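Local coordinates for multisubunit Na+/H+ antiporter, D subunit (Anoxybacillus flavithermus, PDB 6Z16), which is a membrane subunit of a multisubunit sodium/proton antiporter and probably takes part in exchanging sodium ions for protons across the cell membrane, at residues D[45-59]-D[71-83]. Residues are numbered along the deposited sequence; the frame is centred on the assembly and turned at random.
Sequences GALLHRVHTDGIQTL and TLVSDSLSALLVL
At the apolar centre the side chain of L48 is a knob in the hole made by S76, A79, L80 and L83. CG stands anti to the backbone N (chi1 -178°), and chi2 of 58° turns CD1 to A79 and CD2 to L83. L48 CD1 touches A79 CB at 3.7 Å. L48 CD2 lies 3.7 Å from L83 CD2, and these two leucines cross at about a right angle. L80 adds its CD2 to both methyls. With L48 cut back to an alanine, the hole is likely to lose its filling, and the methyls of L80 and L83 their partner.

One turn on, V51 touches both the helix and the strand end of 71-83. Its CG2 rests on A79 CB at 3.9 Å, while CG1 faces the O and OG of S74. L47 CD2 reaches the same S74 OG from the preceding turn. I56 is extended, with chi1 and chi2 both anti. Its CD1 thereby packs 3.7 Å from both V73 CG1 and D75 CB. T58 CG2 lies alongside the V73 methyls.

The hydrogen bonds between the two segments are all backbone. Q57 N bonds S74 O at 3.0 Å, and S74 N bonds Q57 O at 2.9 Å. L59 and L72 form a second such pair, and T58 faces V73 between them as a non-hydrogen-bonded pair. D75 is the N-cap of the next helix: its OD1 accepts a weak bond from S78 N, and OD2 forms a salt bridge with R258.

In this helix-strand-strand-helix unit, the antiparallel hairpin of strands 57-60 and 71-74 links helices 26-53 and 76-99, whose segments 45-53 and 76-83 run antiparallel (164°) with axes 9.0 Å apart. Helix 481-487 packs on I56 and V73, and helix 463-477 on L48 and D75.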
ATOM      1  N   GLY D  45     -52.289 -31.925  -5.178  1.00 27.43           N
ATOM      2  CA  GLY D  45     -52.990 -32.892  -6.012  1.00 20.36           C
ATOM      3  C   GLY D  45     -52.088 -33.541  -7.046  1.00 21.25           C
ATOM      4  O   GLY D  45     -52.185 -34.748  -7.303  1.00 19.86           O
ATOM      5  N   ALA D  46     -51.183 -32.755  -7.632  1.00 22.39           N
ATOM      6  CA  ALA D  46     -50.218 -33.312  -8.573  1.00 25.97           C
ATOM      7  C   ALA D  46     -49.246 -34.262  -7.884  1.00 34.71           C
ATOM      8  O   ALA D  46     -48.852 -35.280  -8.465  1.00 34.07           O
ATOM      9  CB  ALA D  46     -49.462 -32.187  -9.271  1.00 28.55           C
ATOM     10  N   LEU D  47     -48.870 -33.962  -6.637  1.00 34.78           N
ATOM     11  CA  LEU D  47     -48.007 -34.869  -5.882  1.00 37.37           C
ATOM     12  C   LEU D  47     -48.718 -36.175  -5.555  1.00 34.36           C
ATOM     13  O   LEU D  47     -48.104 -37.249  -5.600  1.00 29.57           O
ATOM     14  CB  LEU D  47     -47.520 -34.192  -4.602  1.00 38.45           C
ATOM     15  CG  LEU D  47     -46.625 -35.043  -3.701  1.00 35.49           C
ATOM     16  CD1 LEU D  47     -45.371 -35.463  -4.435  1.00 47.92           C
ATOM     17  CD2 LEU D  47     -46.288 -34.308  -2.430  1.00 87.23           C
ATOM     18  N   LEU D  48     -50.013 -36.102  -5.234  1.00 37.37           N
ATOM     19  CA  LEU D  48     -50.772 -37.314  -4.936  1.00 33.92           C
ATOM     20  C   LEU D  48     -50.937 -38.195  -6.174  1.00 30.06           C
ATOM     21  O   LEU D  48     -50.808 -39.422  -6.086  1.00 27.46           O
ATOM     22  CB  LEU D  48     -52.123 -36.942  -4.334  1.00 31.39           C
ATOM     23  CG  LEU D  48     -53.021 -38.103  -3.916  1.00 39.84           C
ATOM     24  CD1 LEU D  48     -52.339 -38.992  -2.904  1.00 38.30           C
ATOM     25  CD2 LEU D  48     -54.295 -37.559  -3.343  1.00 29.03           C
ATOM     26  N   HIS D  49     -51.173 -37.589  -7.343  1.00 26.51           N
ATOM     27  CA  HIS D  49     -51.186 -38.386  -8.568  1.00 26.02           C
ATOM     28  C   HIS D  49     -49.808 -38.949  -8.898  1.00 28.90           C
ATOM     29  O   HIS D  49     -49.707 -40.064  -9.428  1.00 30.48           O
ATOM     30  CB  HIS D  49     -51.706 -37.571  -9.750  1.00 42.72           C
ATOM     31  CG  HIS D  49     -51.765 -38.347 -11.030  1.00 47.63           C
ATOM     32  ND1 HIS D  49     -50.729 -38.369 -11.939  1.00 39.47           N
ATOM     33  CD2 HIS D  49     -52.716 -39.170 -11.530  1.00 46.93           C
ATOM     34  CE1 HIS D  49     -51.052 -39.146 -12.955  1.00 37.74           C
ATOM     35  NE2 HIS D  49     -52.250 -39.649 -12.730  1.00 44.11           N
ATOM     36  N   ARG D  50     -48.746 -38.205  -8.578  1.00 26.77           N
ATOM     37  CA  ARG D  50     -47.391 -38.681  -8.828  1.00 29.79           C
ATOM     38  C   ARG D  50     -47.059 -39.895  -7.972  1.00 39.62           C
ATOM     39  O   ARG D  50     -46.505 -40.879  -8.472  1.00 32.87           O
ATOM     40  CB  ARG D  50     -46.402 -37.547  -8.573  1.00 35.94           C
ATOM     41  CG  ARG D  50     -44.955 -37.894  -8.819  1.00 36.65           C
ATOM     42  CD  ARG D  50     -44.687 -38.186 -10.273  1.00 50.09           C
ATOM     43  NE  ARG D  50     -43.266 -38.400 -10.514  1.00 68.96           N
ATOM     44  CZ  ARG D  50     -42.760 -38.857 -11.651  1.00 76.41           C
ATOM     45  NH1 ARG D  50     -43.561 -39.163 -12.661  1.00 76.38           N
ATOM     46  NH2 ARG D  50     -41.452 -39.016 -11.776  1.00 78.34           N
ATOM     47  N   VAL D  51     -47.410 -39.856  -6.685  1.00 46.32           N
ATOM     48  CA  VAL D  51     -47.144 -41.003  -5.822  1.00 45.75           C
ATOM     49  C   VAL D  51     -48.114 -42.145  -6.082  1.00 50.26           C
ATOM     50  O   VAL D  51     -47.823 -43.284  -5.703  1.00 55.26           O
ATOM     51  CB  VAL D  51     -47.173 -40.634  -4.328  1.00 39.09           C
ATOM     52  CG1 VAL D  51     -46.190 -39.538  -4.035  1.00 42.28           C
ATOM     53  CG2 VAL D  51     -48.547 -40.224  -3.877  1.00 40.19           C
ATOM     54  N   HIS D  52     -49.259 -41.883  -6.719  1.00 46.79           N
ATOM     55  CA  HIS D  52     -50.128 -42.987  -7.100  1.00 38.00           C
ATOM     56  C   HIS D  52     -49.627 -43.711  -8.345  1.00 44.00           C
ATOM     57  O   HIS D  52     -49.715 -44.940  -8.416  1.00 43.23           O
ATOM     58  CB  HIS D  52     -51.553 -42.489  -7.323  1.00 54.01           C
ATOM     59  CG  HIS D  52     -52.540 -43.585  -7.570  1.00 82.25           C
ATOM     60  ND1 HIS D  52     -52.813 -44.073  -8.829  1.00 93.53           N
ATOM     61  CD2 HIS D  52     -53.307 -44.302  -6.717  1.00 90.12           C
ATOM     62  CE1 HIS D  52     -53.711 -45.037  -8.742  1.00104.75           C
ATOM     63  NE2 HIS D  52     -54.028 -45.195  -7.470  1.00 97.79           N
ATOM     64  N   THR D  53     -49.100 -42.978  -9.330  1.00 52.75           N
ATOM     65  CA  THR D  53     -48.788 -43.593 -10.618  1.00 51.90           C
ATOM     66  C   THR D  53     -47.563 -44.497 -10.536  1.00 60.71           C
ATOM     67  O   THR D  53     -47.661 -45.708 -10.750  1.00 66.71           O
ATOM     68  CB  THR D  53     -48.585 -42.520 -11.678  1.00 57.97           C
ATOM     69  OG1 THR D  53     -49.787 -41.757 -11.810  1.00 59.15           O
ATOM     70  CG2 THR D  53     -48.245 -43.164 -13.006  1.00 69.96           C
ATOM     71  N   ASP D  54     -46.397 -43.934 -10.240  1.00 68.32           N
ATOM     72  CA  ASP D  54     -45.258 -44.770  -9.902  1.00 72.24           C
ATOM     73  C   ASP D  54     -45.055 -44.729  -8.391  1.00 72.22           C
ATOM     74  O   ASP D  54     -45.880 -44.181  -7.653  1.00 69.75           O
ATOM     75  CB  ASP D  54     -44.008 -44.377 -10.700  1.00 78.74           C
ATOM     76  CG  ASP D  54     -43.622 -42.926 -10.534  1.00 94.59           C
ATOM     77  OD1 ASP D  54     -44.372 -42.159  -9.903  1.00 97.26           O
ATOM     78  OD2 ASP D  54     -42.543 -42.555 -11.046  1.00 89.01           O
ATOM     79  N   GLY D  55     -43.957 -45.315  -7.922  1.00 62.89           N
ATOM     80  CA  GLY D  55     -43.796 -45.626  -6.515  1.00 66.60           C
ATOM     81  C   GLY D  55     -43.619 -44.483  -5.536  1.00 72.88           C
ATOM     82  O   GLY D  55     -43.922 -43.321  -5.825  1.00 79.39           O
ATOM     83  N   ILE D  56     -43.131 -44.833  -4.349  1.00 67.55           N
ATOM     84  CA  ILE D  56     -42.918 -43.870  -3.279  1.00 60.47           C
ATOM     85  C   ILE D  56     -41.781 -42.924  -3.645  1.00 54.36           C
ATOM     86  O   ILE D  56     -40.750 -43.338  -4.190  1.00 52.07           O
ATOM     87  CB  ILE D  56     -42.661 -44.644  -1.973  1.00 71.80           C
ATOM     88  CG1 ILE D  56     -42.319 -43.732  -0.797  1.00 70.99           C
ATOM     89  CG2 ILE D  56     -41.670 -45.769  -2.192  1.00 66.64           C
ATOM     90  CD1 ILE D  56     -42.235 -44.488   0.496  1.00 71.84           C
ATOM     91  N   GLN D  57     -41.980 -41.634  -3.377  1.00 51.55           N
ATOM     92  CA  GLN D  57     -41.083 -40.591  -3.860  1.00 42.59           C
ATOM     93  C   GLN D  57     -40.076 -40.230  -2.777  1.00 49.28           C
ATOM     94  O   GLN D  57     -40.459 -39.795  -1.689  1.00 54.72           O
ATOM     95  CB  GLN D  57     -41.876 -39.359  -4.290  1.00 37.58           C
ATOM     96  CG  GLN D  57     -42.803 -39.595  -5.467  1.00 46.99           C
ATOM     97  CD  GLN D  57     -42.072 -39.987  -6.729  1.00 65.58           C
ATOM     98  OE1 GLN D  57     -42.145 -41.130  -7.172  1.00 78.73           O
ATOM     99  NE2 GLN D  57     -41.357 -39.038  -7.315  1.00 72.56           N
ATOM    100  N   THR D  58     -38.792 -40.414  -3.069  1.00 50.46           N
ATOM    101  CA  THR D  58     -37.721 -40.054  -2.151  1.00 43.79           C
ATOM    102  C   THR D  58     -36.809 -39.033  -2.808  1.00 34.44           C
ATOM    103  O   THR D  58     -36.418 -39.194  -3.966  1.00 32.17           O
ATOM    104  CB  THR D  58     -36.895 -41.272  -1.736  1.00 51.98           C
ATOM    105  OG1 THR D  58     -36.297 -41.864  -2.894  1.00 55.41           O
ATOM    106  CG2 THR D  58     -37.762 -42.299  -1.045  1.00 65.75           C
ATOM    107  N   LEU D  59     -36.459 -37.987  -2.065  1.00 33.97           N
ATOM    108  CA  LEU D  59     -35.549 -36.967  -2.564  1.00 39.81           C
ATOM    109  C   LEU D  59     -34.508 -36.637  -1.512  1.00 36.87           C
ATOM    110  O   LEU D  59     -34.848 -36.185  -0.417  1.00 39.41           O
ATOM    111  CB  LEU D  59     -36.286 -35.694  -2.967  1.00 46.83           C
ATOM    112  CG  LEU D  59     -35.301 -34.670  -3.523  1.00 45.49           C
ATOM    113  CD1 LEU D  59     -34.599 -35.188  -4.768  1.00 51.71           C
ATOM    114  CD2 LEU D  59     -36.020 -33.434  -3.854  1.00 46.42           C
ATOM    115  N   THR D  71     -33.164 -36.605   3.942  1.00 34.22           N
ATOM    116  CA  THR D  71     -33.983 -37.201   2.895  1.00 35.91           C
ATOM    117  C   THR D  71     -35.443 -36.892   3.175  1.00 33.05           C
ATOM    118  O   THR D  71     -35.908 -37.058   4.304  1.00 35.75           O
ATOM    119  CB  THR D  71     -33.799 -38.711   2.819  1.00 32.54           C
ATOM    120  OG1 THR D  71     -34.321 -39.306   4.009  1.00 37.70           O
ATOM    121  CG2 THR D  71     -32.336 -39.053   2.708  1.00 50.52           C
ATOM    122  N   LEU D  72     -36.159 -36.446   2.154  1.00 34.48           N
ATOM    123  CA  LEU D  72     -37.587 -36.207   2.247  1.00 38.85           C
ATOM    124  C   LEU D  72     -38.318 -37.323   1.521  1.00 40.74           C
ATOM    125  O   LEU D  72     -37.996 -37.636   0.373  1.00 47.07           O
ATOM    126  CB  LEU D  72     -37.948 -34.857   1.646  1.00 38.52           C
ATOM    127  CG  LEU D  72     -37.429 -33.626   2.363  1.00 41.38           C
ATOM    128  CD1 LEU D  72     -37.814 -32.412   1.570  1.00 37.36           C
ATOM    129  CD2 LEU D  72     -37.998 -33.551   3.752  1.00 49.72           C
ATOM    130  N   VAL D  73     -39.287 -37.934   2.193  1.00 38.08           N
ATOM    131  CA  VAL D  73     -40.006 -39.081   1.656  1.00 39.38           C
ATOM    132  C   VAL D  73     -41.488 -38.755   1.639  1.00 42.93           C
ATOM    133  O   VAL D  73     -42.058 -38.381   2.669  1.00 50.17           O
ATOM    134  CB  VAL D  73     -39.744 -40.357   2.473  1.00 31.19           C
ATOM    135  CG1 VAL D  73     -40.521 -41.505   1.899  1.00 22.77           C
ATOM    136  CG2 VAL D  73     -38.283 -40.684   2.487  1.00 27.68           C
ATOM    137  N   SER D  74     -42.105 -38.884   0.470  1.00 38.54           N
ATOM    138  CA  SER D  74     -43.549 -38.801   0.326  1.00 39.41           C
ATOM    139  C   SER D  74     -44.051 -40.164  -0.120  1.00 33.18           C
ATOM    140  O   SER D  74     -43.758 -40.610  -1.237  1.00 29.78           O
ATOM    141  CB  SER D  74     -43.953 -37.715  -0.664  1.00 50.11           C
ATOM    142  OG  SER D  74     -45.359 -37.632  -0.755  1.00 51.93           O
ATOM    143  N   ASP D  75     -44.749 -40.843   0.783  1.00 38.04           N
ATOM    144  CA  ASP D  75     -45.570 -41.995   0.464  1.00 40.36           C
ATOM    145  C   ASP D  75     -47.005 -41.516   0.268  1.00 44.98           C
ATOM    146  O   ASP D  75     -47.272 -40.313   0.210  1.00 44.27           O
ATOM    147  CB  ASP D  75     -45.435 -43.061   1.547  1.00 61.24           C
ATOM    148  CG  ASP D  75     -45.646 -42.512   2.942  1.00 95.05           C
ATOM    149  OD1 ASP D  75     -45.756 -41.279   3.096  1.00 97.60           O
ATOM    150  OD2 ASP D  75     -45.708 -43.320   3.890  1.00 96.56           O
ATOM    151  N   SER D  76     -47.950 -42.446   0.165  1.00 37.95           N
ATOM    152  CA  SER D  76     -49.304 -42.047  -0.185  1.00 39.26           C
ATOM    153  C   SER D  76     -50.042 -41.422   0.989  1.00 40.68           C
ATOM    154  O   SER D  76     -50.858 -40.514   0.786  1.00 49.28           O
ATOM    155  CB  SER D  76     -50.074 -43.243  -0.732  1.00 37.91           C
ATOM    156  OG  SER D  76     -51.365 -42.853  -1.148  1.00 41.17           O
ATOM    157  N   LEU D  77     -49.738 -41.855   2.214  1.00 38.19           N
ATOM    158  CA  LEU D  77     -50.383 -41.284   3.394  1.00 47.16           C
ATOM    159  C   LEU D  77     -49.976 -39.835   3.615  1.00 58.47           C
ATOM    160  O   LEU D  77     -50.823 -38.988   3.931  1.00 60.79           O
ATOM    161  CB  LEU D  77     -50.052 -42.125   4.623  1.00 46.39           C
ATOM    162  CG  LEU D  77     -50.588 -41.602   5.955  1.00 44.80           C
ATOM    163  CD1 LEU D  77     -52.102 -41.481   5.944  1.00 39.52           C
ATOM    164  CD2 LEU D  77     -50.126 -42.508   7.066  1.00 37.65           C
ATOM    165  N   SER D  78     -48.691 -39.527   3.434  1.00 47.21           N
ATOM    166  CA  SER D  78     -48.229 -38.155   3.598  1.00 42.88           C
ATOM    167  C   SER D  78     -48.782 -37.237   2.519  1.00 42.41           C
ATOM    168  O   SER D  78     -49.107 -36.082   2.805  1.00 35.35           O
ATOM    169  CB  SER D  78     -46.706 -38.125   3.610  1.00 42.60           C
ATOM    170  OG  SER D  78     -46.191 -38.581   2.380  1.00 47.05           O
ATOM    171  N   ALA D  79     -48.947 -37.746   1.293  1.00 41.88           N
ATOM    172  CA  ALA D  79     -49.538 -36.946   0.225  1.00 39.84           C
ATOM    173  C   ALA D  79     -51.016 -36.676   0.483  1.00 45.85           C
ATOM    174  O   ALA D  79     -51.502 -35.565   0.221  1.00 51.71           O
ATOM    175  CB  ALA D  79     -49.346 -37.647  -1.114  1.00 23.30           C
ATOM    176  N   LEU D  80     -51.735 -37.675   1.009  1.00 35.56           N
ATOM    177  CA  LEU D  80     -53.128 -37.470   1.401  1.00 38.46           C
ATOM    178  C   LEU D  80     -53.255 -36.442   2.515  1.00 35.56           C
ATOM    179  O   LEU D  80     -54.154 -35.592   2.487  1.00 32.93           O
ATOM    180  CB  LEU D  80     -53.749 -38.796   1.835  1.00 44.44           C
ATOM    181  CG  LEU D  80     -54.053 -39.822   0.751  1.00 43.50           C
ATOM    182  CD1 LEU D  80     -54.379 -41.154   1.374  1.00 29.29           C
ATOM    183  CD2 LEU D  80     -55.212 -39.338  -0.077  1.00 41.46           C
ATOM    184  N   LEU D  81     -52.348 -36.491   3.493  1.00 37.71           N
ATOM    185  CA  LEU D  81     -52.382 -35.524   4.587  1.00 39.66           C
ATOM    186  C   LEU D  81     -52.025 -34.121   4.120  1.00 42.79           C
ATOM    187  O   LEU D  81     -52.590 -33.142   4.623  1.00 41.37           O
ATOM    188  CB  LEU D  81     -51.446 -35.981   5.699  1.00 41.60           C
ATOM    189  CG  LEU D  81     -51.973 -37.193   6.457  1.00 44.97           C
ATOM    190  CD1 LEU D  81     -50.904 -37.827   7.304  1.00 39.35           C
ATOM    191  CD2 LEU D  81     -53.125 -36.750   7.320  1.00 42.31           C
ATOM    192  N   VAL D  82     -51.131 -34.008   3.135  1.00 34.92           N
ATOM    193  CA  VAL D  82     -50.790 -32.706   2.568  1.00 32.21           C
ATOM    194  C   VAL D  82     -51.974 -32.111   1.812  1.00 28.33           C
ATOM    195  O   VAL D  82     -52.284 -30.921   1.964  1.00 24.55           O
ATOM    196  CB  VAL D  82     -49.538 -32.842   1.684  1.00 30.59           C
ATOM    197  CG1 VAL D  82     -49.379 -31.657   0.803  1.00 32.54           C
ATOM    198  CG2 VAL D  82     -48.306 -32.944   2.551  1.00 31.25           C
ATOM    199  N   LEU D  83     -52.672 -32.932   1.017  1.00 33.51           N
ATOM    200  CA  LEU D  83     -53.843 -32.450   0.287  1.00 27.86           C
ATOM    201  C   LEU D  83     -54.974 -32.047   1.231  1.00 28.29           C
ATOM    202  O   LEU D  83     -55.637 -31.021   1.015  1.00 40.98           O
ATOM    203  CB  LEU D  83     -54.312 -33.520  -0.693  1.00 37.21           C
ATOM    204  CG  LEU D  83     -55.529 -33.190  -1.551  1.00 49.96           C
ATOM    205  CD1 LEU D  83     -55.263 -32.003  -2.442  1.00 34.44           C
ATOM    206  CD2 LEU D  83     -55.918 -34.382  -2.378  1.00 49.21           C
TER